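Local coordinates for Csc2 (Thermofilum pendens, PDB 4TXD), which probably binds CRISPR RNA as the Cas7-family backbone subunit of a type I-D interference complex, and carries a bound zinc ion, at residues V56-A61 / R279-G284; G238-G243 / K305-V310; N183-G188 / K357-V362. All coordinates share one frame; numbering follows the deposited sequence. Where two conformers were deposited one is given.

Contact 1: residues V56-A61 / R279-G284; sequences VFLVRA and RVEILG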
loop_
_atom_site.group_PDB
_atom_site.type_symbol
_atom_site.label_atom_id
_atom_site.label_comp_id
_atom_site.label_asym_id
_atom_site.label_seq_id
_atom_site.Cartn_x
_atom_site.Cartn_y
_atom_site.Cartn_z
ATOM N N VAL A 56 3.714 10.917 2.499
ATOM C CA VAL A 56 2.866 11.753 1.642
ATOM C C VAL A 56 3.349 11.610 0.221
ATOM O O VAL A 56 4.561 11.630 -0.042
ATOM C CB VAL A 56 2.884 13.238 2.077
ATOM C CG1 VAL A 56 2.147 14.127 1.062
ATOM C CG2 VAL A 56 2.254 13.390 3.447
ATOM N N PHE A 57 2.405 11.451 -0.700
ATOM C CA PHE A 57 2.731 11.159 -2.070
ATOM C C PHE A 57 1.740 11.791 -3.042
ATOM O O PHE A 57 0.665 12.258 -2.649
ATOM C CB PHE A 57 2.808 9.632 -2.291
ATOM C CG PHE A 57 1.525 8.885 -1.965
ATOM C CD1 PHE A 57 1.235 8.492 -0.657
ATOM C CD2 PHE A 57 0.635 8.543 -2.974
ATOM C CE1 PHE A 57 0.048 7.793 -0.365
ATOM C CE2 PHE A 57 -0.552 7.844 -2.695
ATOM C CZ PHE A 57 -0.838 7.466 -1.384
ATOM N N LEU A 58 2.116 11.806 -4.305
ATOM C CA LEU A 58 1.277 12.283 -5.373
ATOM C C LEU A 58 0.933 11.162 -6.322
ATOM O O LEU A 58 1.744 10.356 -6.620
ATOM C CB LEU A 58 1.983 13.373 -6.169
ATOM C CG LEU A 58 2.317 14.671 -5.474
ATOM C CD1 LEU A 58 2.985 15.653 -6.412
ATOM C CD2 LEU A 58 1.111 15.260 -4.794
ATOM N N VAL A 59 -0.292 11.160 -6.805
ATOM C CA VAL A 59 -0.709 10.278 -7.872
ATOM C C VAL A 59 -1.149 11.120 -9.068
ATOM O O VAL A 59 -2.072 11.930 -8.957
ATOM C CB VAL A 59 -1.877 9.366 -7.444
ATOM C CG1 VAL A 59 -2.229 8.394 -8.574
ATOM C CG2 VAL A 59 -1.518 8.620 -6.158
ATOM N N ARG A 60 -0.493 10.953 -10.207
ATOM C CA ARG A 60 -0.891 11.717 -11.380
ATOM C C ARG A 60 -1.405 10.830 -12.509
ATOM O O ARG A 60 -0.768 9.854 -12.915
ATOM C CB ARG A 60 0.268 12.583 -11.882
ATOM C CG ARG A 60 -0.202 13.656 -12.848
ATOM C CD ARG A 60 0.922 14.514 -13.351
ATOM N NE ARG A 60 0.386 15.714 -13.987
ATOM C CZ ARG A 60 1.114 16.556 -14.707
ATOM N NH1 ARG A 60 2.402 16.312 -14.885
ATOM N NH2 ARG A 60 0.557 17.635 -15.246
ATOM N N ALA A 61 -2.577 11.191 -13.015
ATOM C CA ALA A 61 -3.183 10.518 -14.150
ATOM C C ALA A 61 -2.405 10.776 -15.454
ATOM O O ALA A 61 -2.333 11.915 -15.919
ATOM C CB ALA A 61 -4.632 10.979 -14.299
ATOM N N ARG A 279 1.315 7.919 -12.589
ATOM C CA ARG A 279 2.664 8.053 -12.078
ATOM C C ARG A 279 2.567 8.509 -10.629
ATOM O O ARG A 279 1.876 9.482 -10.298
ATOM C CB ARG A 279 3.496 9.038 -12.910
ATOM C CG ARG A 279 4.921 9.164 -12.399
ATOM C CD ARG A 279 5.805 10.028 -13.292
ATOM N NE ARG A 279 7.147 10.152 -12.725
ATOM C CZ ARG A 279 7.611 11.240 -12.115
ATOM N NH1 ARG A 279 6.851 12.322 -12.011
ATOM N NH2 ARG A 279 8.843 11.251 -11.621
ATOM N N VAL A 280 3.241 7.777 -9.755
ATOM C CA VAL A 280 3.213 8.068 -8.338
ATOM C C VAL A 280 4.561 8.584 -7.917
ATOM O O VAL A 280 5.586 8.043 -8.330
ATOM C CB VAL A 280 2.855 6.808 -7.498
ATOM C CG1 VAL A 280 2.883 7.129 -6.009
ATOM C CG2 VAL A 280 1.484 6.239 -7.924
ATOM N N GLU A 281 4.576 9.631 -7.107
ATOM C CA GLU A 281 5.826 10.146 -6.554
ATOM C C GLU A 281 5.748 10.271 -5.045
ATOM O O GLU A 281 4.829 10.899 -4.522
ATOM C CB GLU A 281 6.162 11.514 -7.136
ATOM C CG GLU A 281 6.119 11.602 -8.631
ATOM C CD GLU A 281 6.111 13.044 -9.078
ATOM O OE1 GLU A 281 5.010 13.590 -9.320
ATOM O OE2 GLU A 281 7.208 13.635 -9.154
ATOM N N ILE A 282 6.720 9.687 -4.345
ATOM C CA ILE A 282 6.824 9.884 -2.898
ATOM C C ILE A 282 7.467 11.250 -2.659
ATOM O O ILE A 282 8.517 11.547 -3.236
ATOM C CB ILE A 282 7.678 8.782 -2.205
ATOM C CG1 ILE A 282 7.276 7.384 -2.690
ATOM C CG2 ILE A 282 7.616 8.924 -0.683
ATOM C CD1 ILE A 282 5.876 6.963 -2.275
ATOM N N LEU A 283 6.866 12.068 -1.821
ATOM C CA LEU A 283 7.403 13.368 -1.523
ATOM C C LEU A 283 8.110 13.478 -0.187
ATOM O O LEU A 283 8.994 14.266 -0.028
ATOM C CB LEU A 283 6.332 14.430 -1.586
ATOM C CG LEU A 283 5.648 14.605 -2.925
ATOM C CD1 LEU A 283 4.731 15.785 -2.861
ATOM C CD2 LEU A 283 6.643 14.773 -4.030
ATOM N N GLY A 284 7.691 12.699 0.779
ATOM C CA GLY A 284 8.261 12.864 2.104
ATOM C C GLY A 284 7.752 11.892 3.140
ATOM O O GLY A 284 6.652 11.339 3.007
#

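Contact 2: residues G238-G243 / K305-V310; sequences GTVFIG and KGYEEV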
loop_
_atom_site.group_PDB
_atom_site.type_symbol
_atom_site.label_atom_id
_atom_site.label_comp_id
_atom_site.label_asym_id
_atom_site.label_seq_id
_atom_site.Cartn_x
_atom_site.Cartn_y
_atom_site.Cartn_z
ATOM N N GLY A 238 -3.497 14.324 -16.440
ATOM C CA GLY A 238 -2.820 15.405 -15.740
ATOM C C GLY A 238 -3.363 15.726 -14.355
ATOM O O GLY A 238 -2.702 16.406 -13.582
ATOM N N THR A 239 -4.571 15.260 -14.040
ATOM C CA THR A 239 -5.136 15.460 -12.709
ATOM C C THR A 239 -4.189 14.902 -11.666
ATOM O O THR A 239 -3.708 13.776 -11.803
ATOM C CB THR A 239 -6.513 14.760 -12.563
ATOM O OG1 THR A 239 -7.440 15.313 -13.509
ATOM C CG2 THR A 239 -7.060 14.906 -11.150
ATOM N N VAL A 240 -3.928 15.665 -10.617
ATOM C CA VAL A 240 -3.090 15.132 -9.547
ATOM C C VAL A 240 -3.907 14.890 -8.265
ATOM O O VAL A 240 -4.774 15.689 -7.907
ATOM C CB VAL A 240 -1.882 16.071 -9.257
ATOM C CG1 VAL A 240 -2.350 17.444 -8.735
ATOM C CG2 VAL A 240 -0.932 15.412 -8.259
ATOM N N PHE A 241 -3.634 13.764 -7.605
ATOM C CA PHE A 241 -4.228 13.410 -6.315
ATOM C C PHE A 241 -3.186 13.471 -5.212
ATOM O O PHE A 241 -2.072 12.978 -5.387
ATOM C CB PHE A 241 -4.792 11.987 -6.321
ATOM C CG PHE A 241 -5.902 11.749 -7.319
ATOM C CD1 PHE A 241 -5.629 11.655 -8.682
ATOM C CD2 PHE A 241 -7.204 11.534 -6.870
ATOM C CE1 PHE A 241 -6.641 11.404 -9.589
ATOM C CE2 PHE A 241 -8.228 11.274 -7.751
ATOM C CZ PHE A 241 -7.951 11.207 -9.128
ATOM N N ILE A 242 -3.561 13.983 -4.070
ATOM C CA ILE A 242 -2.682 13.987 -2.935
ATOM C C ILE A 242 -3.006 12.836 -1.999
ATOM O O ILE A 242 -4.108 12.694 -1.584
ATOM C CB ILE A 242 -2.751 15.296 -2.160
ATOM C CG1 ILE A 242 -2.346 16.451 -3.048
ATOM C CG2 ILE A 242 -1.861 15.233 -0.950
ATOM C CD1 ILE A 242 -2.578 17.784 -2.445
ATOM N N GLY A 243 -2.001 12.035 -1.703
ATOM C CA GLY A 243 -2.184 10.844 -0.890
ATOM C C GLY A 243 -1.349 10.856 0.373
ATOM O O GLY A 243 -0.333 11.551 0.459
ATOM N N LYS A 305 -5.683 24.031 -7.700
ATOM C CA LYS A 305 -4.358 24.128 -8.261
ATOM C C LYS A 305 -3.906 22.918 -9.051
ATOM O O LYS A 305 -4.293 21.838 -8.770
ATOM C CB LYS A 305 -3.335 24.428 -7.186
ATOM C CG LYS A 305 -3.642 25.609 -6.306
ATOM C CD LYS A 305 -4.139 26.784 -7.094
ATOM C CE LYS A 305 -4.435 27.972 -6.200
ATOM N NZ LYS A 305 -4.938 29.140 -6.942
ATOM N N GLY A 306 -3.063 23.154 -10.040
ATOM C CA GLY A 306 -2.562 22.116 -10.906
ATOM C C GLY A 306 -1.273 21.462 -10.459
ATOM O O GLY A 306 -0.712 21.853 -9.498
ATOM N N TYR A 307 -0.839 20.452 -11.191
ATOM C CA TYR A 307 0.257 19.597 -10.784
ATOM C C TYR A 307 1.514 20.301 -10.268
ATOM O O TYR A 307 1.958 20.039 -9.203
ATOM C CB TYR A 307 0.613 18.586 -11.871
ATOM C CG TYR A 307 1.851 17.783 -11.585
ATOM C CD1 TYR A 307 1.836 16.746 -10.683
ATOM C CD2 TYR A 307 3.036 18.065 -12.217
ATOM C CE1 TYR A 307 2.967 16.016 -10.414
ATOM C CE2 TYR A 307 4.163 17.343 -11.968
ATOM C CZ TYR A 307 4.137 16.325 -11.057
ATOM O OH TYR A 307 5.243 15.606 -10.809
ATOM N N GLU A 308 2.081 21.182 -11.067
ATOM C CA GLU A 308 3.324 21.826 -10.696
ATOM C C GLU A 308 3.167 22.720 -9.498
ATOM O O GLU A 308 4.006 22.736 -8.661
ATOM C CB GLU A 308 3.944 22.564 -11.869
ATOM C CG GLU A 308 4.269 21.681 -13.044
ATOM C CD GLU A 308 5.494 20.823 -12.827
ATOM O OE1 GLU A 308 6.219 21.069 -11.873
ATOM O OE2 GLU A 308 5.714 19.905 -13.610
ATOM N N GLU A 309 2.078 23.450 -9.415
ATOM C CA GLU A 309 1.849 24.314 -8.287
ATOM C C GLU A 309 1.642 23.499 -7.013
ATOM O O GLU A 309 2.140 23.812 -5.972
ATOM C CB GLU A 309 0.689 25.244 -8.535
ATOM C CG GLU A 309 0.497 26.248 -7.446
ATOM C CD GLU A 309 -0.480 27.349 -7.798
ATOM O OE1 GLU A 309 -0.946 27.402 -8.915
ATOM O OE2 GLU A 309 -0.792 28.134 -6.935
ATOM N N VAL A 310 0.878 22.439 -7.133
ATOM C CA VAL A 310 0.635 21.570 -6.007
ATOM C C VAL A 310 1.938 20.996 -5.474
ATOM O O VAL A 310 2.164 21.013 -4.325
ATOM C CB VAL A 310 -0.341 20.447 -6.381
ATOM C CG1 VAL A 310 -0.395 19.378 -5.316
ATOM C CG2 VAL A 310 -1.709 21.009 -6.601
HETATM O O HOH W 1 -2.669 19.053 -12.406
#

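Contact 3: residues N183-G188 / K357-V362; sequences NEKFGG and KMVKWV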
loop_
_atom_site.group_PDB
_atom_site.type_symbol
_atom_site.label_atom_id
_atom_site.label_comp_id
_atom_site.label_asym_id
_atom_site.label_seq_id
_atom_site.Cartn_x
_atom_site.Cartn_y
_atom_site.Cartn_z
ATOM N N ASN A 183 -3.403 -22.738 7.339
ATOM C CA ASN A 183 -2.435 -23.262 8.273
ATOM C C ASN A 183 -3.094 -24.372 9.090
ATOM O O ASN A 183 -4.173 -24.183 9.657
ATOM C CB ASN A 183 -1.895 -22.138 9.174
ATOM C CG ASN A 183 -0.718 -22.578 10.013
ATOM O OD1 ASN A 183 -0.816 -23.538 10.773
ATOM N ND2 ASN A 183 0.418 -21.885 9.869
ATOM N N GLU A 184 -2.442 -25.531 9.136
ATOM C CA GLU A 184 -3.002 -26.715 9.785
ATOM C C GLU A 184 -3.117 -26.543 11.298
ATOM O O GLU A 184 -3.848 -27.290 11.949
ATOM C CB GLU A 184 -2.151 -27.957 9.465
ATOM C CG GLU A 184 -0.739 -27.882 10.030
ATOM C CD GLU A 184 0.115 -29.084 9.666
ATOM O OE1 GLU A 184 -0.317 -29.901 8.826
ATOM O OE2 GLU A 184 1.224 -29.210 10.226
ATOM N N LYS A 185 -2.400 -25.568 11.854
ATOM C CA LYS A 185 -2.502 -25.264 13.280
ATOM C C LYS A 185 -3.724 -24.404 13.635
ATOM O O LYS A 185 -3.962 -24.126 14.817
ATOM C CB LYS A 185 -1.238 -24.560 13.767
ATOM C CG LYS A 185 0.068 -25.341 13.552
ATOM C CD LYS A 185 1.260 -24.458 13.898
ATOM C CE LYS A 185 2.588 -25.154 13.648
ATOM N NZ LYS A 185 2.826 -26.267 14.607
ATOM N N PHE A 186 -4.502 -23.988 12.633
ATOM C CA PHE A 186 -5.616 -23.060 12.881
ATOM C C PHE A 186 -6.977 -23.757 12.925
ATOM O O PHE A 186 -8.003 -23.143 12.650
ATOM C CB PHE A 186 -5.650 -21.944 11.820
ATOM C CG PHE A 186 -4.467 -20.995 11.882
ATOM C CD1 PHE A 186 -3.518 -21.098 12.881
ATOM C CD2 PHE A 186 -4.312 -20.004 10.924
ATOM C CE1 PHE A 186 -2.441 -20.234 12.937
ATOM C CE2 PHE A 186 -3.236 -19.143 10.964
ATOM C CZ PHE A 186 -2.295 -19.255 11.972
ATOM N N GLY A 187 -6.992 -25.044 13.253
ATOM C CA GLY A 187 -8.259 -25.753 13.393
ATOM C C GLY A 187 -9.139 -25.091 14.443
ATOM O O GLY A 187 -8.687 -24.819 15.555
ATOM N N GLY A 188 -10.384 -24.804 14.077
ATOM C CA GLY A 188 -11.306 -24.132 14.976
ATOM C C GLY A 188 -10.969 -22.671 15.243
ATOM O O GLY A 188 -11.482 -22.085 16.190
ATOM N N LYS A 357 6.340 -15.431 14.340
ATOM C CA LYS A 357 5.865 -14.745 15.507
ATOM C C LYS A 357 4.337 -14.786 15.612
ATOM O O LYS A 357 3.802 -14.882 16.675
ATOM C CB LYS A 357 6.389 -13.330 15.566
ATOM C CG LYS A 357 7.744 -13.171 16.232
ATOM C CD LYS A 357 8.819 -13.956 15.545
ATOM C CE LYS A 357 10.185 -13.755 16.168
ATOM N NZ LYS A 357 11.189 -14.436 15.355
ATOM N N MET A 358 3.668 -14.729 14.486
ATOM C CA MET A 358 2.232 -14.792 14.477
ATOM C C MET A 358 1.757 -16.152 14.947
ATOM O O MET A 358 0.927 -16.259 15.773
ATOM C CB MET A 358 1.679 -14.519 13.098
ATOM C CG MET A 358 0.214 -14.850 12.930
ATOM S SD MET A 358 -0.390 -14.540 11.283
ATOM C CE MET A 358 0.238 -15.919 10.414
ATOM N N VAL A 359 2.306 -17.178 14.352
ATOM C CA VAL A 359 1.985 -18.541 14.723
ATOM C C VAL A 359 2.267 -18.812 16.205
ATOM O O VAL A 359 1.467 -19.361 16.886
ATOM C CB VAL A 359 2.717 -19.531 13.812
ATOM C CG1 VAL A 359 2.597 -20.935 14.326
ATOM C CG2 VAL A 359 2.197 -19.431 12.404
ATOM N N LYS A 360 3.411 -18.379 16.681
ATOM C CA LYS A 360 3.726 -18.489 18.088
ATOM C C LYS A 360 2.709 -17.767 18.969
ATOM O O LYS A 360 2.303 -18.274 19.968
ATOM C CB LYS A 360 5.112 -17.979 18.382
ATOM C CG LYS A 360 5.550 -18.190 19.807
ATOM C CD LYS A 360 6.845 -17.463 20.101
ATOM C CE LYS A 360 7.177 -17.385 21.577
ATOM N NZ LYS A 360 8.505 -17.992 21.824
ATOM N N TRP A 361 2.311 -16.578 18.560
ATOM C CA TRP A 361 1.309 -15.815 19.304
ATOM C C TRP A 361 -0.021 -16.566 19.397
ATOM O O TRP A 361 -0.653 -16.599 20.468
ATOM C CB TRP A 361 1.090 -14.443 18.657
ATOM C CG TRP A 361 0.015 -13.605 19.330
ATOM C CD1 TRP A 361 0.166 -12.795 20.419
ATOM C CD2 TRP A 361 -1.358 -13.487 18.925
ATOM N NE1 TRP A 361 -1.041 -12.189 20.736
ATOM C CE2 TRP A 361 -1.988 -12.597 19.826
ATOM C CE3 TRP A 361 -2.119 -14.064 17.895
ATOM C CZ2 TRP A 361 -3.348 -12.264 19.729
ATOM C CZ3 TRP A 361 -3.471 -13.723 17.791
ATOM C CH2 TRP A 361 -4.067 -12.827 18.702
ATOM N N VAL A 362 -0.447 -17.146 18.277
ATOM C CA VAL A 362 -1.691 -17.900 18.220
ATOM C C VAL A 362 -1.628 -19.065 19.209
ATOM O O VAL A 362 -2.566 -19.290 19.986
ATOM C CB VAL A 362 -1.978 -18.433 16.779
ATOM C CG1 VAL A 362 -3.038 -19.542 16.795
ATOM C CG2 VAL A 362 -2.406 -17.296 15.857
#

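Contact 1: residues V56-A61 / R279-G284
Leu-58 with Glu-281 and Arg-60 with Arg-279 are hydrogen-bonded pairs of two antiparallel strands, each closed by two backbone bonds; Leu-58 N reaches Glu-281 O at 2.9 Å. Val-59 with Val-280 lies between them and Phe-57 with Ile-282 beyond Leu-58, both non-hydrogen-bonded pairs. The ladder then slips by one residue in a classic beta bulge: Val-56 O takes Leu-283 N at 2.9 Å and, weakly, Gly-284 N at 3.4 Å. These strands lie inside the antiparallel sheet of the RRM-like Cas7 core, strand 240-247 flanking 52-61 on its other side. Apolar contacts follow both faces. On one, Leu-283 CD1 meets Leu-58 CG at 3.7 Å, under helix 307-321. On the other, Val-280 CG1 approaches Phe-57 CD2 at 4.0 Å, and Ile-282 CD1 touches Phe-57 CB at 4.1 Å. The phenyl stands between backbone N and carbonyl carbon (chi1 59°), which carries it away from the neighbouring strand. Among the charged groups, in the conformer given, Arg-279 NH1 pairs with Glu-281 OE2 at 3.2 Å within the same strand, while Glu-281 OE1 is hydrogen-bonded to Tyr-307 OH.

Contact 2: residues G238-G243 / K305-V310
Val-240 meets Tyr-307 at the rim of the phenol ring, the two side chains crossing at about a right angle. Val-240 CG2 lies near the ring plane, 3.9 Å from Tyr-307 CD1, so the methyl touches an edge carbon of the ring. The valine's two branches divide the work. Val-240 CG1 occupies the position between backbone N and carbonyl carbon (chi1 64°), which directs it at the start of the helix. There Val-240 CG1 lies 4.0 Å from Tyr-307 CA. The same methyl, Val-240 CG1, is 4.2 Å from Val-310 CG2. One helical turn along, Val-310 points its side chain at the strand and crosses Ile-242 obliquely. There the contact is made by the far end of the isoleucine, with Ile-242 CD1 3.9 Å from Val-310 CG1. The side chains of Val-240 and Ile-242, alternate residues of strand 240-247, thus lie against the first turn of helix 307-321, joining helix and sheet through an apolar layer that Leu-58 of the adjacent strand extends. Gly-306 is the N-cap residue, and its O accepts the helical bond from Val-310 N. A water links the backbones beside this layer: it donates to Gly-238 O at 2.9 Å and accepts, weakly, from Tyr-307 N. Gly-238 O also receives a bond from Arg-60 NE, and Arg-60 makes a cation-pi contact with the tyrosine ring. The chemistry is therefore divided: methyl groups and a ring edge supply the close packing, the water joins the two backbones, and the guanidinium of Arg-60 would probably limit reorientation of the ring.

Contact 3: residues N183-G188 / K357-V362
An Asx turn in the loop between strands 176-178 and 191-193 packs against helix 343-365, close to the C-terminal end of the modelled chain. Asn-183 OD1 accepts a hydrogen bond from Lys-185 N at 2.8 Å, with the donor in the carbonyl plane and an N-H...O angle of 156°. The turn is tightened by a backbone bond from Phe-186 N to Asn-183 O at 3.0 Å. With its CG anti to the backbone N (chi1 -170°), the asparagine can fold its amide oxygen back over the turn while Asn-183 ND2 is directed towards the helix, 4.0 Å from Val-359 CG2. Asn-183 ND2 donates a hydrogen bond to Leu-135 O, so its approach to the valine is simple packing. The other branch of Val-359 meets the lysine: Val-359 CG1 lies 3.8 Å from Lys-185 CD, the two side chains crossing at about a right angle. The aliphatic part of the lysine thereby lies on the helix, while NZ forms a long, weak ion pair with Glu-363. Phe-186 spans a turn of the helix, from Met-358 to Val-362. Phe-186 CE1 approaches Val-362 CG1 at 4.0 Å, while CG2 of that valine lies almost equally near. Met-358 CE sits at the edge of the ring, near its plane and 4.5 Å from Phe-186 CZ, and Asn-183 CB lies over the centre of one face. Ile-191 and Leu-178, from the flanking strands, also touch the phenylalanine. The Met-358 side chain is about 10 Å from the zinc ion, in the neighbourhood of the metal site though not in its coordination shell. The motif is the Asx turn, an asparagine oxygen taking the N-H two residues on, here holding a loop whose side chains rest on helix 343-365.

From the N terminus, strand 52-61 supplies the first half of contact 1, but its partner, strand 277-288, comes more than two hundred residues later. Before that loop closes, the chain passes through 183-188, opening contact 3, and 238-243, opening contact 2. Contact 2 closes next at 305-310 and contact 3 last at 357-362. Contact 1 therefore crosses both others, whereas contact 2 nests inside the loop of contact 3. Contacts 1 and 2 touch because strands 52-61 and 240-247 are neighbours in one sheet, and together tie it to helix 307-321. Contact 3, about 38 Å from contact 1 between centres, joins helix 343-365 to the loop between strands 176-178 and 191-193, not far from the zinc site.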